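Local coordinates for protein actva-orf6 monooxygenase (Streptomyces coelicolor, PDB 1N5V) that probably oxidises an aromatic polyketide to its quinone during actinorhodin biosynthesis, as a small monooxygenase of the antibiotic biosynthesis monooxygenase family, at residues A[5-10]-A[64-69]; A[37-42]-A[73-78]; A[11-16]-A[101-106]. All coordinates share one frame; numbering follows the deposited sequence.

Contact 1. Residues A[5-10]-A[64-69]; sequences DPRVGF and QWESEQ. With NOM (7-hydroxy-5-methyl-3,3a,5,11b-tetrahydro-1,4-dioxa-cyclopenta[a]anthracene-2,6,11-trione), chain C.
The Phe10 ring carries Glu68 on one face, where CA lies 4.2 Å from the ring centroid in a CH-pi contact. At the ring's edge, near its plane, sits Trp65 CB. The indole of Trp65 meets the bound ligand NOM, probably a substrate or product analogue, by its own edge. The motif here is a classic beta bulge, where strand 10-17 starts beside the end of strand 58-65 in the ferredoxin-like sheet. Trp65 O takes two backbone N-H groups, from Gly9 N in the carbonyl plane and from Phe10 N tilted from it. Trp65 N returns a 2.8 Å bond to Phe10 O. Phe10 has CG anti to its amide nitrogen (chi1 -175°), and this carries the ring along the first turn of helix 68-76. Tyr71 of that helix touches both aromatic rings. Ser67 N-caps the helix through Ala70 N.

The outer side is charged. Arg7 NH1 forms a salt bridge of 3.4 Å with Glu66 OE2, and the guanidinium and carboxylate planes stand 71° apart. Asp5 joins this network by a long salt bridge to Arg7 NE, and its OD1 accepts from Arg7 N in an Asx turn. Val8 CG2 packs on the amide end of Gln64, 3.8 Å from NE2; Gln64 OE1 is hydrogen-bonded to Ser47 OG and Ala1 N. Trp65 NE1 donates to NOM O2 at 2.9 Å, with 152° at the hydrogen.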
loop_
_atom_site.group_PDB
_atom_site.type_symbol
_atom_site.label_atom_id
_atom_site.label_comp_id
_atom_site.label_asym_id
_atom_site.label_seq_id
_atom_site.Cartn_x
_atom_site.Cartn_y
_atom_site.Cartn_z
ATOM N N ASP A 5 -1.889 3.282 12.640
ATOM C CA ASP A 5 -1.135 3.353 13.885
ATOM C C ASP A 5 -0.020 4.392 13.819
ATOM O O ASP A 5 0.871 4.323 12.975
ATOM C CB ASP A 5 -0.526 1.981 14.156
ATOM C CG ASP A 5 0.174 1.857 15.495
ATOM O OD1 ASP A 5 0.324 2.911 16.158
ATOM O OD2 ASP A 5 0.552 0.704 15.827
ATOM N N PRO A 6 0.023 5.283 14.809
ATOM C CA PRO A 6 1.056 6.297 14.923
ATOM C C PRO A 6 2.469 5.776 15.101
ATOM O O PRO A 6 3.384 6.566 14.834
ATOM C CB PRO A 6 0.600 7.200 16.063
ATOM C CG PRO A 6 -0.864 6.922 16.191
ATOM C CD PRO A 6 -0.997 5.445 15.882
ATOM N N ARG A 7 2.773 4.538 15.442
ATOM C CA ARG A 7 4.095 3.963 15.445
ATOM C C ARG A 7 4.606 3.653 14.020
ATOM O O ARG A 7 5.798 3.349 13.906
ATOM C CB ARG A 7 4.181 2.602 16.139
ATOM C CG ARG A 7 4.485 2.643 17.634
ATOM C CD ARG A 7 4.694 1.237 18.161
ATOM N NE ARG A 7 3.725 0.288 17.602
ATOM C CZ ARG A 7 3.980 -1.023 17.516
ATOM N NH1 ARG A 7 5.150 -1.488 17.954
ATOM N NH2 ARG A 7 3.080 -1.843 16.991
ATOM N N VAL A 8 3.697 3.623 13.018
ATOM C CA VAL A 8 4.139 3.423 11.645
ATOM C C VAL A 8 4.829 4.701 11.148
ATOM O O VAL A 8 4.250 5.690 10.729
ATOM C CB VAL A 8 3.008 2.992 10.690
ATOM C CG1 VAL A 8 3.526 2.847 9.269
ATOM C CG2 VAL A 8 2.380 1.666 11.126
ATOM N N GLY A 9 6.173 4.671 11.078
ATOM C CA GLY A 9 6.887 5.883 10.646
ATOM C C GLY A 9 7.361 5.802 9.201
ATOM O O GLY A 9 7.783 6.811 8.681
ATOM N N PHE A 10 7.316 4.635 8.568
ATOM C CA PHE A 10 7.885 4.513 7.252
ATOM C C PHE A 10 7.292 3.300 6.565
ATOM O O PHE A 10 7.157 2.252 7.160
ATOM C CB PHE A 10 9.408 4.411 7.369
ATOM C CG PHE A 10 10.211 4.389 6.100
ATOM C CD1 PHE A 10 10.580 5.567 5.474
ATOM C CD2 PHE A 10 10.612 3.188 5.540
ATOM C CE1 PHE A 10 11.301 5.554 4.292
ATOM C CE2 PHE A 10 11.344 3.180 4.365
ATOM C CZ PHE A 10 11.740 4.355 3.756
ATOM N N GLN A 64 5.447 -2.083 6.526
ATOM C CA GLN A 64 5.365 -1.066 7.585
ATOM C C GLN A 64 6.584 -1.160 8.500
ATOM O O GLN A 64 6.967 -2.276 8.855
ATOM C CB GLN A 64 4.132 -1.342 8.462
ATOM C CG GLN A 64 2.773 -0.991 7.918
ATOM C CD GLN A 64 1.626 -1.476 8.805
ATOM O OE1 GLN A 64 1.715 -2.538 9.461
ATOM N NE2 GLN A 64 0.497 -0.769 8.853
ATOM N N TRP A 65 7.238 -0.031 8.791
ATOM C CA TRP A 65 8.428 0.084 9.556
ATOM C C TRP A 65 8.247 1.212 10.584
ATOM O O TRP A 65 7.520 2.158 10.285
ATOM C CB TRP A 65 9.718 0.440 8.753
ATOM C CG TRP A 65 10.158 -0.759 7.985
ATOM C CD1 TRP A 65 9.668 -1.135 6.748
ATOM C CD2 TRP A 65 11.066 -1.795 8.432
ATOM N NE1 TRP A 65 10.251 -2.337 6.424
ATOM C CE2 TRP A 65 11.120 -2.754 7.406
ATOM C CE3 TRP A 65 11.824 -1.997 9.552
ATOM C CZ2 TRP A 65 11.918 -3.875 7.466
ATOM C CZ3 TRP A 65 12.640 -3.115 9.646
ATOM C CH2 TRP A 65 12.679 -4.059 8.610
ATOM N N GLU A 66 8.947 1.115 11.726
ATOM C CA GLU A 66 8.700 2.171 12.719
ATOM C C GLU A 66 9.321 3.494 12.279
ATOM O O GLU A 66 8.780 4.582 12.520
ATOM C CB GLU A 66 9.108 1.781 14.104
ATOM C CG GLU A 66 8.553 0.528 14.742
ATOM C CD GLU A 66 8.920 0.412 16.216
ATOM O OE1 GLU A 66 9.901 1.075 16.654
ATOM O OE2 GLU A 66 8.241 -0.313 16.987
ATOM N N SER A 67 10.405 3.431 11.533
ATOM C CA SER A 67 11.096 4.616 11.055
ATOM C C SER A 67 11.996 4.194 9.904
ATOM O O SER A 67 12.286 2.992 9.703
ATOM C CB SER A 67 11.915 5.236 12.216
ATOM O OG SER A 67 12.999 4.373 12.513
ATOM N N GLU A 68 12.515 5.216 9.238
ATOM C CA GLU A 68 13.480 4.986 8.158
ATOM C C GLU A 68 14.793 4.452 8.680
ATOM O O GLU A 68 15.530 3.618 8.071
ATOM C CB GLU A 68 13.696 6.347 7.427
ATOM C CG GLU A 68 14.527 6.165 6.181
ATOM C CD GLU A 68 14.936 7.422 5.421
ATOM O OE1 GLU A 68 14.283 8.488 5.419
ATOM O OE2 GLU A 68 15.997 7.348 4.768
ATOM N N GLN A 69 15.199 5.004 9.848
ATOM C CA GLN A 69 16.503 4.518 10.397
ATOM C C GLN A 69 16.417 3.021 10.683
ATOM O O GLN A 69 17.331 2.261 10.396
ATOM C CB GLN A 69 16.963 5.240 11.661
ATOM C CG GLN A 69 18.325 4.645 12.075
ATOM C CD GLN A 69 18.856 5.112 13.400
ATOM O OE1 GLN A 69 20.071 5.365 13.554
ATOM N NE2 GLN A 69 17.966 5.259 14.360
HETATM C C1 NOM C . 9.762 -6.837 3.756
HETATM C C2 NOM C . 10.348 -7.241 2.569
HETATM C C3 NOM C . 10.950 -6.289 1.754
HETATM C C4 NOM C . 10.998 -4.929 2.090
HETATM C C5 NOM C . 10.406 -4.558 3.297
HETATM C C6 NOM C . 9.811 -5.502 4.129
HETATM C C10 NOM C . 11.554 -6.680 0.518
HETATM C C9 NOM C . 12.182 -5.719 -0.341
HETATM C C8 NOM C . 12.241 -4.351 -0.012
HETATM C C7 NOM C . 11.631 -3.962 1.237
HETATM O O3 NOM C . 11.682 -2.774 1.506
HETATM O O4 NOM C . 11.562 -7.846 0.134
HETATM O O2 NOM C . 10.394 -3.231 3.666
HETATM C C13 NOM C . 12.748 -6.197 -1.523
HETATM C C14 NOM C . 13.052 -5.101 -2.573
HETATM O O1 NOM C . 13.455 -3.858 -2.099
HETATM C C11 NOM C . 12.856 -3.466 -0.876
HETATM C C12 NOM C . 12.627 -1.977 -0.842
HETATM C C15 NOM C . 13.896 -5.723 -3.665
HETATM C C16 NOM C . 13.628 -7.240 -3.466
HETATM O O5 NOM C . 14.049 -8.020 -4.334
HETATM O O6 NOM C . 13.019 -7.598 -2.448
#

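Contact 2. Residues A[37-42]-A[73-78]; sequences EWIREV and VNFGAD. With NOM (7-hydroxy-5-methyl-3,3a,5,11b-tetrahydro-1,4-dioxa-cyclopenta[a]anthracene-2,6,11-trione), chain C.
The backbones stay well apart, with Val42 CA and Asn74 CA the nearest pair at 6.4 Å, so the contact is made mainly by side chains. It joins residues 37-41, which have helical backbone angles without the regular bonds, and Val42 to the end of helix 68-76. It forms part of the ligand pocket of this ferredoxin-like fold, on the side of the sheet that the helix covers. Helix 68-76 closes with a wider pi-type turn at 73-76.

Phe75 is central. Ile39 CD1 reaches its ring at 3.5 Å from CD1 of Phe75. Trp38 crosses Phe75 at about a right angle and brings CH2 to 3.7 Å from Phe75 CD1. Ile39 CG1 is anti to the amide nitrogen (chi1 -157°), and an extended chi2 carries the methyl to the ring. Trp38 in turn has Ile39 CB over the centre of one ring face and Asn74 O at its edge.

Val42 CG1 packs on Asn74 CB. Asp78 and Trp38 slide past each other in opposite directions, with Asp78 OD1 3.9 Å from Trp38 CZ3; Asp78 OD2 forms a salt bridge with Arg80.

Ile39 and Val42 also pack on Trp65, and Ile39 on Ile109 of the second subunit. Phe75 lays a ring face over NOM C5, and Phe75 CZ lies 3.8 Å from NOM C3. Beside it, Ile39 CD1 is 3.9 Å from NOM C1.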
loop_
_atom_site.group_PDB
_atom_site.type_symbol
_atom_site.label_atom_id
_atom_site.label_comp_id
_atom_site.label_asym_id
_atom_site.label_seq_id
_atom_site.Cartn_x
_atom_site.Cartn_y
_atom_site.Cartn_z
ATOM N N GLU A 37 11.913 -15.660 7.749
ATOM C CA GLU A 37 11.610 -15.918 9.127
ATOM C C GLU A 37 12.435 -14.984 10.031
ATOM O O GLU A 37 11.927 -14.403 10.978
ATOM C CB GLU A 37 11.992 -17.370 9.440
ATOM C CG GLU A 37 11.422 -17.923 10.737
ATOM C CD GLU A 37 9.911 -17.682 10.830
ATOM O OE1 GLU A 37 9.172 -17.748 9.812
ATOM O OE2 GLU A 37 9.518 -17.318 11.968
ATOM N N TRP A 38 13.699 -14.715 9.642
ATOM C CA TRP A 38 14.525 -13.798 10.386
ATOM C C TRP A 38 13.933 -12.397 10.491
ATOM O O TRP A 38 14.228 -11.736 11.506
ATOM C CB TRP A 38 15.913 -13.699 9.742
ATOM C CG TRP A 38 15.929 -13.022 8.402
ATOM C CD1 TRP A 38 15.818 -13.645 7.187
ATOM C CD2 TRP A 38 16.132 -11.623 8.128
ATOM N NE1 TRP A 38 15.878 -12.687 6.196
ATOM C CE2 TRP A 38 16.073 -11.457 6.734
ATOM C CE3 TRP A 38 16.365 -10.506 8.924
ATOM C CZ2 TRP A 38 16.219 -10.213 6.105
ATOM C CZ3 TRP A 38 16.505 -9.266 8.300
ATOM C CH2 TRP A 38 16.425 -9.127 6.912
ATOM N N ILE A 39 13.148 -11.907 9.517
ATOM C CA ILE A 39 12.725 -10.514 9.569
ATOM C C ILE A 39 11.785 -10.200 10.716
ATOM O O ILE A 39 11.796 -9.091 11.258
ATOM C CB ILE A 39 12.110 -10.001 8.245
ATOM C CG1 ILE A 39 12.216 -8.466 8.175
ATOM C CG2 ILE A 39 10.645 -10.386 8.154
ATOM C CD1 ILE A 39 12.032 -7.867 6.800
ATOM N N ARG A 40 10.935 -11.189 11.068
ATOM C CA ARG A 40 9.918 -11.032 12.075
ATOM C C ARG A 40 10.480 -10.513 13.382
ATOM O O ARG A 40 9.820 -9.679 13.993
ATOM C CB ARG A 40 9.087 -12.317 12.300
ATOM C CG ARG A 40 8.405 -12.946 11.118
ATOM C CD ARG A 40 7.341 -14.017 11.269
ATOM N NE ARG A 40 7.829 -15.165 12.054
ATOM C CZ ARG A 40 7.661 -15.117 13.393
ATOM N NH1 ARG A 40 7.030 -14.052 13.919
ATOM N NH2 ARG A 40 8.075 -16.073 14.218
ATOM N N GLU A 41 11.662 -10.896 13.851
ATOM C CA GLU A 41 12.110 -10.393 15.142
ATOM C C GLU A 41 12.887 -9.085 15.019
ATOM O O GLU A 41 13.130 -8.473 16.054
ATOM C CB GLU A 41 13.005 -11.376 15.854
ATOM C CG GLU A 41 12.615 -12.757 16.328
ATOM C CD GLU A 41 13.899 -13.508 16.697
ATOM O OE1 GLU A 41 14.929 -13.379 15.956
ATOM O OE2 GLU A 41 13.959 -14.224 17.722
ATOM N N VAL A 42 13.282 -8.676 13.834
ATOM C CA VAL A 42 14.075 -7.443 13.707
ATOM C C VAL A 42 13.424 -6.233 14.316
ATOM O O VAL A 42 12.263 -5.934 14.035
ATOM C CB VAL A 42 14.354 -7.245 12.199
ATOM C CG1 VAL A 42 14.622 -5.809 11.835
ATOM C CG2 VAL A 42 15.511 -8.180 11.859
ATOM N N VAL A 73 18.980 0.502 8.907
ATOM C CA VAL A 73 19.915 -0.266 9.724
ATOM C C VAL A 73 19.570 -1.749 9.834
ATOM O O VAL A 73 20.362 -2.671 9.639
ATOM C CB VAL A 73 19.868 0.209 11.192
ATOM C CG1 VAL A 73 20.834 -0.638 12.029
ATOM C CG2 VAL A 73 20.168 1.687 11.333
ATOM N N ASN A 74 18.312 -1.945 10.246
ATOM C CA ASN A 74 17.843 -3.295 10.535
ATOM C C ASN A 74 17.527 -4.155 9.345
ATOM O O ASN A 74 17.560 -5.369 9.492
ATOM C CB ASN A 74 16.614 -3.198 11.449
ATOM C CG ASN A 74 17.233 -3.035 12.843
ATOM O OD1 ASN A 74 16.850 -2.100 13.539
ATOM N ND2 ASN A 74 18.113 -4.003 13.068
ATOM N N PHE A 75 17.254 -3.516 8.220
ATOM C CA PHE A 75 16.966 -4.314 7.042
ATOM C C PHE A 75 17.952 -3.985 5.941
ATOM O O PHE A 75 18.675 -4.895 5.541
ATOM C CB PHE A 75 15.545 -3.941 6.640
ATOM C CG PHE A 75 15.150 -4.732 5.445
ATOM C CD1 PHE A 75 14.739 -6.046 5.612
ATOM C CD2 PHE A 75 15.200 -4.149 4.189
ATOM C CE1 PHE A 75 14.374 -6.757 4.487
ATOM C CE2 PHE A 75 14.825 -4.851 3.080
ATOM C CZ PHE A 75 14.410 -6.167 3.227
ATOM N N GLY A 76 17.994 -2.751 5.442
ATOM C CA GLY A 76 18.926 -2.387 4.396
ATOM C C GLY A 76 20.375 -2.712 4.674
ATOM O O GLY A 76 21.048 -3.188 3.753
ATOM N N ALA A 77 20.912 -2.580 5.879
ATOM C CA ALA A 77 22.313 -2.895 6.141
ATOM C C ALA A 77 22.515 -4.249 6.798
ATOM O O ALA A 77 23.496 -4.448 7.513
ATOM C CB ALA A 77 23.033 -1.857 7.007
ATOM N N ASP A 78 21.545 -5.126 6.649
ATOM C CA ASP A 78 21.667 -6.509 7.100
ATOM C C ASP A 78 21.938 -7.236 5.784
ATOM O O ASP A 78 21.285 -6.982 4.767
ATOM C CB ASP A 78 20.398 -7.032 7.723
ATOM C CG ASP A 78 20.485 -8.332 8.475
ATOM O OD1 ASP A 78 20.021 -8.387 9.638
ATOM O OD2 ASP A 78 21.013 -9.306 7.894
HETATM C C1 NOM C . 9.762 -6.837 3.756
HETATM C C2 NOM C . 10.348 -7.241 2.569
HETATM C C3 NOM C . 10.950 -6.289 1.754
HETATM C C4 NOM C . 10.998 -4.929 2.090
HETATM C C5 NOM C . 10.406 -4.558 3.297
HETATM C C6 NOM C . 9.811 -5.502 4.129
HETATM C C10 NOM C . 11.554 -6.680 0.518
HETATM C C9 NOM C . 12.182 -5.719 -0.341
HETATM C C8 NOM C . 12.241 -4.351 -0.012
HETATM C C7 NOM C . 11.631 -3.962 1.237
HETATM O O3 NOM C . 11.682 -2.774 1.506
HETATM O O4 NOM C . 11.562 -7.846 0.134
HETATM O O2 NOM C . 10.394 -3.231 3.666
HETATM C C13 NOM C . 12.748 -6.197 -1.523
HETATM C C14 NOM C . 13.052 -5.101 -2.573
HETATM O O1 NOM C . 13.455 -3.858 -2.099
HETATM C C11 NOM C . 12.856 -3.466 -0.876
HETATM C C12 NOM C . 12.627 -1.977 -0.842
HETATM C C15 NOM C . 13.896 -5.723 -3.665
HETATM C C16 NOM C . 13.628 -7.240 -3.466
HETATM O O5 NOM C . 14.049 -8.020 -4.334
HETATM O O6 NOM C . 13.019 -7.598 -2.448
#

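Contact 3. Residues A[11-16]-A[101-106]; sequences VAVVTF and VFMTPR. With NOM (7-hydroxy-5-methyl-3,3a,5,11b-tetrahydro-1,4-dioxa-cyclopenta[a]anthracene-2,6,11-trione), chain C.
Val11, Val13 and Met103 make the tight side of this antiparallel pairing between strands 10-17 and 99-109, neighbours in the ferredoxin-like sheet. Met103 CG lies 3.7 Å from Val11 CB. The methionine chain bends at chi3 (61°), which brings CE to 3.6 Å from Val13 CG2. Met103 SD lies over both valines, 4.0 Å from Val11 CG1 and 3.8 Å from Val13 CG2. His51 and Val60 of the second subunit pack on Val11 and Met103, so the second subunit covers part of this face. On the same face, Val101 is the exposed end, and its side chain comes only as near as 4.1 Å, from CB to Val13 O.

The other face carries Ala12 and Phe102. Their packing is lighter, with Ala12 CB 4.0 Å from Phe102 CD1. The small Ala12 methyl lies 3.7 Å from NOM O3, and Phe102 CE1 meets the NOM methyl C12. Val14 CG2 is 3.7 Å from NOM C8, and Phe16 touches the lactone end with its edge.

Four backbone bonds hold the strands. Val11 and Met103 exchange two, as do Val13 and Val101. Met103, Thr104 and Pro105 also pair with a strand of the second subunit, extending the sheet. The chemistry implies that backbone bonds fix the strands. Apolar side chains pack on the second subunit from the Val11/Met103 face, while the Ala12/Phe102 face lines the ligand and also touches Thr54 of the second subunit.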
loop_
_atom_site.group_PDB
_atom_site.type_symbol
_atom_site.label_atom_id
_atom_site.label_comp_id
_atom_site.label_asym_id
_atom_site.label_seq_id
_atom_site.Cartn_x
_atom_site.Cartn_y
_atom_site.Cartn_z
ATOM N N VAL A 11 6.983 3.477 5.296
ATOM C CA VAL A 11 6.362 2.506 4.438
ATOM C C VAL A 11 7.152 2.376 3.157
ATOM O O VAL A 11 7.534 3.310 2.454
ATOM C CB VAL A 11 4.895 2.933 4.164
ATOM C CG1 VAL A 11 4.205 2.066 3.097
ATOM C CG2 VAL A 11 4.049 2.901 5.436
ATOM N N ALA A 12 7.335 1.139 2.746
ATOM C CA ALA A 12 7.933 0.739 1.472
ATOM C C ALA A 12 6.851 -0.060 0.730
ATOM O O ALA A 12 6.253 -1.034 1.196
ATOM C CB ALA A 12 9.183 -0.109 1.709
ATOM N N VAL A 13 6.529 0.365 -0.467
ATOM C CA VAL A 13 5.568 -0.299 -1.340
ATOM C C VAL A 13 6.418 -0.849 -2.476
ATOM O O VAL A 13 6.986 -0.090 -3.246
ATOM C CB VAL A 13 4.534 0.695 -1.870
ATOM C CG1 VAL A 13 3.637 -0.011 -2.871
ATOM C CG2 VAL A 13 3.753 1.302 -0.715
ATOM N N VAL A 14 6.538 -2.147 -2.551
ATOM C CA VAL A 14 7.405 -2.845 -3.466
ATOM C C VAL A 14 6.534 -3.670 -4.412
ATOM O O VAL A 14 5.925 -4.639 -3.992
ATOM C CB VAL A 14 8.384 -3.791 -2.732
ATOM C CG1 VAL A 14 9.390 -4.400 -3.692
ATOM C CG2 VAL A 14 9.167 -3.081 -1.620
ATOM N N THR A 15 6.640 -3.359 -5.674
ATOM C CA THR A 15 5.977 -3.981 -6.786
ATOM C C THR A 15 6.842 -4.902 -7.630
ATOM O O THR A 15 7.829 -4.416 -8.199
ATOM C CB THR A 15 5.437 -2.891 -7.743
ATOM O OG1 THR A 15 4.514 -2.126 -6.945
ATOM C CG2 THR A 15 4.633 -3.491 -8.885
ATOM N N PHE A 16 6.465 -6.170 -7.712
ATOM C CA PHE A 16 7.211 -7.151 -8.495
ATOM C C PHE A 16 6.451 -7.527 -9.774
ATOM O O PHE A 16 5.372 -8.126 -9.672
ATOM C CB PHE A 16 7.355 -8.478 -7.710
ATOM C CG PHE A 16 8.146 -8.417 -6.436
ATOM C CD1 PHE A 16 7.520 -7.966 -5.271
ATOM C CD2 PHE A 16 9.460 -8.836 -6.367
ATOM C CE1 PHE A 16 8.229 -7.842 -4.086
ATOM C CE2 PHE A 16 10.172 -8.747 -5.161
ATOM C CZ PHE A 16 9.562 -8.233 -4.029
ATOM N N VAL A 101 8.769 2.212 -3.691
ATOM C CA VAL A 101 8.359 3.587 -3.439
ATOM C C VAL A 101 8.447 3.798 -1.931
ATOM O O VAL A 101 7.999 2.945 -1.165
ATOM C CB VAL A 101 6.940 3.914 -3.940
ATOM C CG1 VAL A 101 6.602 5.401 -3.757
ATOM C CG2 VAL A 101 6.724 3.596 -5.421
ATOM N N PHE A 102 9.171 4.792 -1.456
ATOM C CA PHE A 102 9.316 5.052 -0.022
ATOM C C PHE A 102 8.386 6.217 0.304
ATOM O O PHE A 102 8.192 7.174 -0.434
ATOM C CB PHE A 102 10.758 5.226 0.412
ATOM C CG PHE A 102 11.660 4.100 -0.011
ATOM C CD1 PHE A 102 11.611 2.867 0.612
ATOM C CD2 PHE A 102 12.558 4.247 -1.040
ATOM C CE1 PHE A 102 12.410 1.812 0.195
ATOM C CE2 PHE A 102 13.399 3.238 -1.472
ATOM C CZ PHE A 102 13.325 2.002 -0.847
ATOM N N MET A 103 7.806 6.161 1.496
ATOM C CA MET A 103 6.819 7.086 1.920
ATOM C C MET A 103 6.498 7.021 3.388
ATOM O O MET A 103 6.677 6.063 4.153
ATOM C CB MET A 103 5.557 6.713 1.045
ATOM C CG MET A 103 4.914 5.410 1.392
ATOM S SD MET A 103 3.505 4.907 0.362
ATOM C CE MET A 103 4.255 4.808 -1.239
ATOM N N THR A 104 5.805 8.097 3.781
ATOM C CA THR A 104 5.379 8.235 5.190
ATOM C C THR A 104 3.893 8.373 5.273
ATOM O O THR A 104 3.304 9.216 4.563
ATOM C CB THR A 104 6.163 9.513 5.616
ATOM O OG1 THR A 104 7.492 9.053 5.981
ATOM C CG2 THR A 104 5.562 10.301 6.713
ATOM N N PRO A 105 3.261 7.686 6.204
ATOM C CA PRO A 105 1.830 7.829 6.396
ATOM C C PRO A 105 1.509 9.275 6.799
ATOM O O PRO A 105 2.317 9.791 7.565
ATOM C CB PRO A 105 1.459 6.799 7.430
ATOM C CG PRO A 105 2.669 6.014 7.770
ATOM C CD PRO A 105 3.840 6.704 7.123
ATOM N N ARG A 106 0.470 9.904 6.255
ATOM C CA ARG A 106 0.155 11.283 6.610
ATOM C C ARG A 106 -1.247 11.456 7.211
ATOM O O ARG A 106 -1.359 11.961 8.327
ATOM C CB ARG A 106 0.326 12.274 5.469
ATOM C CG ARG A 106 1.694 12.819 5.221
ATOM C CD ARG A 106 2.360 13.518 6.405
ATOM N NE ARG A 106 3.813 13.503 6.322
ATOM C CZ ARG A 106 4.846 13.535 7.133
ATOM N NH1 ARG A 106 4.753 13.592 8.459
ATOM N NH2 ARG A 106 6.087 13.490 6.635
HETATM C C1 NOM C . 9.762 -6.837 3.756
HETATM C C2 NOM C . 10.348 -7.241 2.569
HETATM C C3 NOM C . 10.950 -6.289 1.754
HETATM C C4 NOM C . 10.998 -4.929 2.090
HETATM C C5 NOM C . 10.406 -4.558 3.297
HETATM C C6 NOM C . 9.811 -5.502 4.129
HETATM C C10 NOM C . 11.554 -6.680 0.518
HETATM C C9 NOM C . 12.182 -5.719 -0.341
HETATM C C8 NOM C . 12.241 -4.351 -0.012
HETATM C C7 NOM C . 11.631 -3.962 1.237
HETATM O O3 NOM C . 11.682 -2.774 1.506
HETATM O O4 NOM C . 11.562 -7.846 0.134
HETATM O O2 NOM C . 10.394 -3.231 3.666
HETATM C C13 NOM C . 12.748 -6.197 -1.523
HETATM C C14 NOM C . 13.052 -5.101 -2.573
HETATM O O1 NOM C . 13.455 -3.858 -2.099
HETATM C C11 NOM C . 12.856 -3.466 -0.876
HETATM C C12 NOM C . 12.627 -1.977 -0.842
HETATM C C15 NOM C . 13.896 -5.723 -3.665
HETATM C C16 NOM C . 13.628 -7.240 -3.466
HETATM O O5 NOM C . 14.049 -8.020 -4.334
HETATM O O6 NOM C . 13.019 -7.598 -2.448
#

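All three contacts touch NOM, and each is partly buried. Contact 3 lies nearest the centre of the chain and contact 1 farthest out. Contacts 1 and 3 share strand 10-17 and meet where Phe10 CZ lies 3.5 Å from Phe102 CD1. Contacts 1 and 2 share helix 68-76 and meet through Trp65 and Phe75. Contacts 2 and 3 do not touch; their nearest atoms are about 7 Å apart. Backbone bonds hold both sheet contacts, but only contact 1 adds a salt bridge between its segments, at its outer side. Contact 2 relies mainly on side chains. Toward NOM, contact 1 offers a hydrogen-bond donor, whereas contacts 2 and 3 offer apolar surfaces.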